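Local coordinates for protein aldo-keto reductase family 1 member C1 (Caenorhabditis elegans, PDB 1QWK) that probably reduces aldehyde or sugar substrates with NADPH, as a member of the aldo-keto reductase family built on a TIM barrel, at residues Y252-D255 / A259-P262; W155-I160 / V188-K193; L10-E15 / A140-G145. All blocks are in the same frame, centred on the assembly; numbering follows the deposited sequence.

Contact 1. Residues Y252-D255 / A259-P262; sequences YALD and AILP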
loop_
_atom_site.group_PDB
_atom_site.type_symbol
_atom_site.label_atom_id
_atom_site.label_comp_id
_atom_site.label_asym_id
_atom_site.label_seq_id
_atom_site.Cartn_x
_atom_site.Cartn_y
_atom_site.Cartn_z
ATOM N N TYR A 252 4.850 12.137 -8.186
ATOM C CA TYR A 252 5.595 11.329 -9.145
ATOM C C TYR A 252 4.884 9.987 -9.318
ATOM O O TYR A 252 4.590 9.565 -10.437
ATOM C CB TYR A 252 7.018 11.088 -8.639
ATOM C CG TYR A 252 7.728 9.963 -9.360
ATOM C CD1 TYR A 252 8.255 10.148 -10.638
ATOM C CD2 TYR A 252 7.839 8.697 -8.774
ATOM C CE1 TYR A 252 8.873 9.099 -11.316
ATOM C CE2 TYR A 252 8.452 7.642 -9.444
ATOM C CZ TYR A 252 8.966 7.851 -10.713
ATOM O OH TYR A 252 9.567 6.807 -11.378
ATOM N N ALA A 253 4.609 9.318 -8.203
ATOM C CA ALA A 253 3.938 8.023 -8.252
ATOM C C ALA A 253 2.538 8.134 -8.856
ATOM O O ALA A 253 2.119 7.276 -9.631
ATOM C CB ALA A 253 3.861 7.419 -6.853
ATOM N N LEU A 254 1.813 9.187 -8.498
ATOM C CA LEU A 254 0.466 9.375 -9.031
ATOM C C LEU A 254 0.489 9.523 -10.545
ATOM O O LEU A 254 -0.307 8.906 -11.251
ATOM C CB LEU A 254 -0.188 10.609 -8.409
ATOM C CG LEU A 254 -0.694 10.445 -6.977
ATOM C CD1 LEU A 254 -1.138 11.791 -6.426
ATOM C CD2 LEU A 254 -1.856 9.451 -6.964
ATOM N N ASP A 255 1.409 10.336 -11.050
ATOM C CA ASP A 255 1.473 10.538 -12.481
ATOM C C ASP A 255 2.097 9.374 -13.251
ATOM O O ASP A 255 2.086 9.358 -14.486
ATOM C CB ASP A 255 2.140 11.880 -12.787
ATOM C CG ASP A 255 1.229 13.052 -12.446
ATOM O OD1 ASP A 255 0.005 12.911 -12.654
ATOM O OD2 ASP A 255 1.705 14.106 -11.978
ATOM N N ALA A 259 -1.732 4.330 -7.415
ATOM C CA ALA A 259 -2.420 4.855 -6.247
ATOM C C ALA A 259 -1.277 4.897 -5.229
ATOM O O ALA A 259 -0.277 4.188 -5.396
ATOM C CB ALA A 259 -3.515 3.902 -5.785
ATOM N N ILE A 260 -1.405 5.712 -4.187
ATOM C CA ILE A 260 -0.341 5.829 -3.189
ATOM C C ILE A 260 -0.824 5.645 -1.755
ATOM O O ILE A 260 -1.982 5.918 -1.439
ATOM C CB ILE A 260 0.366 7.201 -3.287
ATOM C CG1 ILE A 260 -0.644 8.332 -3.077
ATOM C CG2 ILE A 260 1.058 7.327 -4.647
ATOM C CD1 ILE A 260 -0.037 9.741 -3.144
ATOM N N LEU A 261 0.091 5.193 -0.896
ATOM C CA LEU A 261 -0.189 4.940 0.516
ATOM C C LEU A 261 0.868 5.508 1.463
ATOM O O LEU A 261 1.620 4.754 2.075
ATOM C CB LEU A 261 -0.295 3.432 0.774
ATOM C CG LEU A 261 -1.442 2.666 0.127
ATOM C CD1 LEU A 261 -1.303 1.169 0.428
ATOM C CD2 LEU A 261 -2.768 3.197 0.649
ATOM N N PRO A 262 0.950 6.842 1.588
ATOM C CA PRO A 262 1.942 7.440 2.492
ATOM C C PRO A 262 1.719 6.914 3.919
ATOM O O PRO A 262 0.576 6.846 4.383
ATOM C CB PRO A 262 1.669 8.940 2.358
ATOM C CG PRO A 262 0.208 8.997 1.984
ATOM C CD PRO A 262 0.106 7.879 0.973
#
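Ile260 meets Ala253 and Leu254 with the ends of two different branches. Its CG2 methyl lies 3.6 Å from Ala253 CB, while the far end of its longer branch, CD1, comes up to Leu254 at 4.0 Å from the branch carbon CG and equally near the methyl CD1. The two longer side chains cross at about a right angle, whereas the alanine methyl points toward the strand.

Torsions explain the division. With CG1 of Ile260 set between its backbone N and carbonyl carbon (chi1 59°) and the chain then extended (chi2 179°), CD1 is carried toward Leu254, and CG2 is left to face the alanine. Leu254 starts obliquely from the helix, and its end bends in toward the strand.

Further out, Thr203 touches both Ala253 and Ile260 from a loop. Backbone hydrogen bonds tie Ile260 to Val18 and Gly20, and Ala259 to Val198 and Ser200, which sets the strand in its sheet. On the helix, Tyr252 packs against helix 283-289, with its hydroxyl bonded to Glu290.

Helix 245-255 thus lies against the strand that follows it after a short connection, 259-261, the last of the TIM barrel. Across the two segments the contact is made by aliphatic carbon alone, so its hold comes from shape and the burial of apolar surface, without the directionality of a polar bond.

Contact 2. Residues W155-I160 / V188-K193; sequences WNNDQI and VDFCKK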
loop_
_atom_site.group_PDB
_atom_site.type_symbol
_atom_site.label_atom_id
_atom_site.label_comp_id
_atom_site.label_asym_id
_atom_site.label_seq_id
_atom_site.Cartn_x
_atom_site.Cartn_y
_atom_site.Cartn_z
ATOM N N TRP A 155 3.867 -9.862 -5.130
ATOM C CA TRP A 155 3.880 -10.981 -6.063
ATOM C C TRP A 155 4.671 -10.508 -7.280
ATOM O O TRP A 155 4.696 -9.306 -7.567
ATOM C CB TRP A 155 2.463 -11.319 -6.527
ATOM C CG TRP A 155 1.616 -12.095 -5.555
ATOM C CD1 TRP A 155 1.547 -11.931 -4.197
ATOM C CD2 TRP A 155 0.652 -13.105 -5.888
ATOM N NE1 TRP A 155 0.593 -12.777 -3.671
ATOM C CE2 TRP A 155 0.035 -13.510 -4.685
ATOM C CE3 TRP A 155 0.250 -13.708 -7.089
ATOM C CZ2 TRP A 155 -0.967 -14.492 -4.645
ATOM C CZ3 TRP A 155 -0.749 -14.686 -7.053
ATOM C CH2 TRP A 155 -1.344 -15.069 -5.834
ATOM N N ASN A 156 5.318 -11.426 -7.997
ATOM C CA ASN A 156 6.041 -11.010 -9.196
ATOM C C ASN A 156 5.130 -11.216 -10.410
ATOM O O ASN A 156 4.044 -11.783 -10.282
ATOM C CB ASN A 156 7.376 -11.765 -9.365
ATOM C CG ASN A 156 7.210 -13.264 -9.530
ATOM O OD1 ASN A 156 6.350 -13.734 -10.267
ATOM N ND2 ASN A 156 8.062 -14.026 -8.850
ATOM N N ASN A 157 5.560 -10.744 -11.575
ATOM C CA ASN A 157 4.757 -10.850 -12.790
ATOM C C ASN A 157 4.349 -12.273 -13.152
ATOM O O ASN A 157 3.215 -12.504 -13.571
ATOM C CB ASN A 157 5.493 -10.233 -13.979
ATOM C CG ASN A 157 5.722 -8.742 -13.820
ATOM O OD1 ASN A 157 5.201 -8.112 -12.897
ATOM N ND2 ASN A 157 6.499 -8.167 -14.731
ATOM N N ASP A 158 5.267 -13.224 -13.003
ATOM C CA ASP A 158 4.973 -14.611 -13.343
ATOM C C ASP A 158 3.890 -15.201 -12.447
ATOM O O ASP A 158 3.038 -15.961 -12.910
ATOM C CB ASP A 158 6.241 -15.466 -13.253
ATOM C CG ASP A 158 7.300 -15.038 -14.247
ATOM O OD1 ASP A 158 6.965 -14.866 -15.439
ATOM O OD2 ASP A 158 8.471 -14.876 -13.841
ATOM N N GLN A 159 3.920 -14.846 -11.166
ATOM C CA GLN A 159 2.924 -15.346 -10.223
ATOM C C GLN A 159 1.555 -14.759 -10.554
ATOM O O GLN A 159 0.538 -15.459 -10.505
ATOM C CB GLN A 159 3.336 -15.004 -8.783
ATOM C CG GLN A 159 4.599 -15.758 -8.345
ATOM C CD GLN A 159 5.141 -15.304 -7.006
ATOM O OE1 GLN A 159 5.324 -14.108 -6.773
ATOM N NE2 GLN A 159 5.433 -16.258 -6.129
ATOM N N ILE A 160 1.520 -13.477 -10.898
ATOM C CA ILE A 160 0.252 -12.855 -11.255
ATOM C C ILE A 160 -0.292 -13.492 -12.534
ATOM O O ILE A 160 -1.490 -13.764 -12.638
ATOM C CB ILE A 160 0.402 -11.332 -11.443
ATOM C CG1 ILE A 160 0.749 -10.697 -10.095
ATOM C CG2 ILE A 160 -0.891 -10.739 -12.005
ATOM C CD1 ILE A 160 1.023 -9.200 -10.150
ATOM N N VAL A 188 4.839 -2.146 -13.463
ATOM C CA VAL A 188 3.756 -1.235 -13.822
ATOM C C VAL A 188 3.309 -1.465 -15.263
ATOM O O VAL A 188 2.116 -1.479 -15.550
ATOM C CB VAL A 188 4.182 0.243 -13.625
ATOM C CG1 VAL A 188 3.072 1.183 -14.091
ATOM C CG2 VAL A 188 4.492 0.494 -12.160
ATOM N N ASP A 189 4.262 -1.646 -16.173
ATOM C CA ASP A 189 3.903 -1.892 -17.566
ATOM C C ASP A 189 3.141 -3.208 -17.691
ATOM O O ASP A 189 2.177 -3.302 -18.449
ATOM C CB ASP A 189 5.150 -1.905 -18.450
ATOM C CG ASP A 189 5.748 -0.521 -18.615
ATOM O OD1 ASP A 189 4.972 0.442 -18.798
ATOM O OD2 ASP A 189 6.987 -0.384 -18.568
ATOM N N PHE A 190 3.570 -4.216 -16.938
ATOM C CA PHE A 190 2.910 -5.515 -16.953
ATOM C C PHE A 190 1.464 -5.372 -16.476
ATOM O O PHE A 190 0.540 -5.883 -17.106
ATOM C CB PHE A 190 3.648 -6.490 -16.038
ATOM C CG PHE A 190 2.925 -7.787 -15.816
ATOM C CD1 PHE A 190 2.979 -8.805 -16.763
ATOM C CD2 PHE A 190 2.172 -7.983 -14.660
ATOM C CE1 PHE A 190 2.309 -10.008 -16.554
ATOM C CE2 PHE A 190 1.498 -9.178 -14.441
ATOM C CZ PHE A 190 1.560 -10.193 -15.393
ATOM N N CYS A 191 1.278 -4.679 -15.358
ATOM C CA CYS A 191 -0.057 -4.483 -14.798
ATOM C C CYS A 191 -0.968 -3.694 -15.732
ATOM O O CYS A 191 -2.151 -4.009 -15.864
ATOM C CB CYS A 191 0.037 -3.781 -13.439
ATOM S SG CYS A 191 0.705 -4.826 -12.109
ATOM N N LYS A 192 -0.420 -2.670 -16.379
ATOM C CA LYS A 192 -1.208 -1.866 -17.304
ATOM C C LYS A 192 -1.726 -2.748 -18.436
ATOM O O LYS A 192 -2.880 -2.630 -18.850
ATOM C CB LYS A 192 -0.364 -0.724 -17.875
ATOM C CG LYS A 192 -0.076 0.394 -16.886
ATOM C CD LYS A 192 0.878 1.424 -17.480
ATOM C CE LYS A 192 1.068 2.623 -16.556
ATOM N NZ LYS A 192 -0.162 3.451 -16.425
ATOM N N LYS A 193 -0.873 -3.642 -18.924
ATOM C CA LYS A 193 -1.247 -4.539 -20.009
ATOM C C LYS A 193 -2.412 -5.450 -19.654
ATOM O O LYS A 193 -3.223 -5.787 -20.517
ATOM C CB LYS A 193 -0.054 -5.401 -20.430
ATOM C CG LYS A 193 1.014 -4.660 -21.214
ATOM C CD LYS A 193 2.024 -5.641 -21.792
ATOM C CE LYS A 193 3.047 -4.953 -22.681
ATOM N NZ LYS A 193 3.895 -3.984 -21.929
#
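The Phe190 ring carries Asn157 over one face and Ile160 at its edge. Asn157 CB stands 3.8 Å from the ring centroid and only 4° off the normal, a CH-pi contact, and the amide beyond it lies nearly flat over the CG side of the ring, the two planes 13° apart. Its OD1 comes within 3.5 Å of Phe190 CD2, and ND2 reaches back over Phe190 CB. The backbone O of Asn157 is close to the ring's far end, 3.4 Å from CZ. In the plane of the ring, Ile160 CG2 touches CE2 at 3.8 Å.

Phe190 CG is anti to the backbone N (chi1 171°), which sends the ring across to helix 157-164. The Asn157 amide is held in its stack by His187, whose ND1 is hydrogen-bonded to OD1.

At the start of this helix, Asn156 at the N-cap and Gln159 in the first turn form a capping box. Gln159 N gives a hydrogen bond of 2.8 Å to Asn156 OD1, and Asn156 N returns one of 2.9 Å to Gln159 OE1, in the carbonyl plane on a lone pair. The box fixes the first turn, from which Asn157 and Ile160 project.

Helices 157-164 and 185-193 follow strands 150-153 and 173-177 and pack side by side outside the barrel. Ile160 and Cys191 both touch Ser174 of strand 173-177 beneath them, while Gln159 and Trp155 pack on Val131 of helix 131-143.

Contact 3. Residues L10-E15 / A140-G145; sequences LSNGVE and AVYKAG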
loop_
_atom_site.group_PDB
_atom_site.type_symbol
_atom_site.label_atom_id
_atom_site.label_comp_id
_atom_site.label_asym_id
_atom_site.label_seq_id
_atom_site.Cartn_x
_atom_site.Cartn_y
_atom_site.Cartn_z
ATOM N N LEU A 10 -11.268 0.297 -11.082
ATOM C CA LEU A 10 -10.775 -1.077 -11.177
ATOM C C LEU A 10 -11.487 -1.784 -12.337
ATOM O O LEU A 10 -12.530 -1.322 -12.802
ATOM C CB LEU A 10 -11.023 -1.821 -9.860
ATOM C CG LEU A 10 -10.402 -1.186 -8.607
ATOM C CD1 LEU A 10 -10.626 -2.086 -7.398
ATOM C CD2 LEU A 10 -8.909 -0.965 -8.831
ATOM N N SER A 11 -10.933 -2.905 -12.797
ATOM C CA SER A 11 -11.515 -3.628 -13.933
ATOM C C SER A 11 -12.965 -4.085 -13.749
ATOM O O SER A 11 -13.660 -4.338 -14.734
ATOM C CB SER A 11 -10.640 -4.826 -14.318
ATOM O OG SER A 11 -10.614 -5.813 -13.306
ATOM N N ASN A 12 -13.427 -4.183 -12.505
ATOM C CA ASN A 12 -14.803 -4.594 -12.251
ATOM C C ASN A 12 -15.721 -3.402 -11.969
ATOM O O ASN A 12 -16.865 -3.575 -11.540
ATOM C CB ASN A 12 -14.864 -5.594 -11.090
ATOM C CG ASN A 12 -14.434 -4.986 -9.771
ATOM O OD1 ASN A 12 -13.866 -3.898 -9.738
ATOM N ND2 ASN A 12 -14.698 -5.694 -8.675
ATOM N N GLY A 13 -15.216 -2.196 -12.212
ATOM C CA GLY A 13 -16.016 -0.999 -12.011
ATOM C C GLY A 13 -15.886 -0.305 -10.670
ATOM O O GLY A 13 -16.329 0.837 -10.518
ATOM N N VAL A 14 -15.288 -0.981 -9.695
ATOM C CA VAL A 14 -15.107 -0.402 -8.372
ATOM C C VAL A 14 -14.130 0.768 -8.423
ATOM O O VAL A 14 -13.063 0.666 -9.027
ATOM C CB VAL A 14 -14.574 -1.458 -7.379
ATOM C CG1 VAL A 14 -14.198 -0.796 -6.056
ATOM C CG2 VAL A 14 -15.623 -2.531 -7.160
ATOM N N GLU A 15 -14.507 1.880 -7.795
ATOM C CA GLU A 15 -13.663 3.075 -7.747
ATOM C C GLU A 15 -12.785 3.064 -6.498
ATOM O O GLU A 15 -13.290 2.980 -5.379
ATOM C CB GLU A 15 -14.540 4.331 -7.746
ATOM C CG GLU A 15 -15.219 4.623 -9.076
ATOM C CD GLU A 15 -14.338 5.427 -10.015
ATOM O OE1 GLU A 15 -13.236 4.950 -10.366
ATOM O OE2 GLU A 15 -14.747 6.545 -10.403
ATOM N N ALA A 140 -13.163 -17.133 -4.501
ATOM C CA ALA A 140 -14.298 -17.555 -3.688
ATOM C C ALA A 140 -14.838 -16.476 -2.751
ATOM O O ALA A 140 -16.049 -16.281 -2.673
ATOM C CB ALA A 140 -13.927 -18.802 -2.885
ATOM N N VAL A 141 -13.956 -15.784 -2.032
ATOM C CA VAL A 141 -14.414 -14.744 -1.114
ATOM C C VAL A 141 -15.016 -13.573 -1.888
ATOM O O VAL A 141 -15.945 -12.917 -1.415
ATOM C CB VAL A 141 -13.275 -14.256 -0.172
ATOM C CG1 VAL A 141 -12.777 -15.426 0.661
ATOM C CG2 VAL A 141 -12.126 -13.639 -0.968
ATOM N N TYR A 142 -14.490 -13.318 -3.083
ATOM C CA TYR A 142 -15.008 -12.252 -3.937
ATOM C C TYR A 142 -16.433 -12.608 -4.357
ATOM O O TYR A 142 -17.346 -11.792 -4.250
ATOM C CB TYR A 142 -14.139 -12.105 -5.190
ATOM C CG TYR A 142 -14.663 -11.095 -6.191
ATOM C CD1 TYR A 142 -14.604 -9.724 -5.932
ATOM C CD2 TYR A 142 -15.227 -11.513 -7.394
ATOM C CE1 TYR A 142 -15.096 -8.794 -6.856
ATOM C CE2 TYR A 142 -15.720 -10.599 -8.321
ATOM C CZ TYR A 142 -15.653 -9.244 -8.049
ATOM O OH TYR A 142 -16.135 -8.338 -8.972
ATOM N N LYS A 143 -16.620 -13.835 -4.828
ATOM C CA LYS A 143 -17.939 -14.276 -5.266
ATOM C C LYS A 143 -18.926 -14.330 -4.104
ATOM O O LYS A 143 -20.130 -14.178 -4.304
ATOM C CB LYS A 143 -17.829 -15.641 -5.953
ATOM C CG LYS A 143 -17.180 -15.545 -7.329
ATOM C CD LYS A 143 -16.838 -16.903 -7.902
ATOM C CE LYS A 143 -16.285 -16.767 -9.313
ATOM N NZ LYS A 143 -15.769 -18.065 -9.829
ATOM N N ALA A 144 -18.415 -14.516 -2.890
ATOM C CA ALA A 144 -19.276 -14.574 -1.712
ATOM C C ALA A 144 -19.724 -13.176 -1.297
ATOM O O ALA A 144 -20.602 -13.025 -0.448
ATOM C CB ALA A 144 -18.543 -15.255 -0.554
ATOM N N GLY A 145 -19.106 -12.158 -1.888
ATOM C CA GLY A 145 -19.463 -10.788 -1.569
ATOM C C GLY A 145 -18.794 -10.201 -0.338
ATOM O O GLY A 145 -19.173 -9.124 0.125
#
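One hydrogen bond joins Asn12 to Tyr142: ND2 donates to OH over 3.0 Å, almost perfectly straight at 178°, with the hydroxyl oxygen in the plane of the amide. The amide nitrogen sits at the edge of the phenol ring, and the two planes are turned 36° from each other. Asn12 ND2 also donates to Lys148 O, so the amide nitrogen is shared between two acceptors.

Within 10-15, OD1 of the same amide accepts from Val14 N at 3.2 Å, an Asx turn in which the donor stands well above the carbonyl plane. A chi1 of 65° swings the amide back over its own turn for this bond. Leu10 to Gly13 form a type I beta turn, and Gly145 ends the helix of Tyr142 in a Schellman motif.

Van der Waals contact is slight: Asn12 CB lies 3.7 Å from Tyr142 OH, and the His172 ring meets that of Tyr142.

An alanine at Asn12 would be likely to leave the tyrosine hydroxyl and Lys148 O without this donor and the Val14 N-H without its turn acceptor. The link between hairpin and helix is thus polar and directional, made at the surface with little buried area.

In the fold
Along the chain the three contacts come in series: contact 3 closes first, then contact 2, then contact 1. Their centres lie about 18 Å apart for contacts 1 and 2, about 19 Å for contacts 2 and 3 and about 23 Å for contacts 1 and 3, and none touches another. All belong to one parallel barrel fold of eight strands. Contact 1 sets helix 245-255 on the final strand, in the barrel wall itself. Contacts 2 and 3 join elements outside it: two neighbouring outer helices in contact 2, and in contact 3 the N-terminal hairpin and helix 131-143, which contact 2 also borders. All three lie away from the predicted active-site residues.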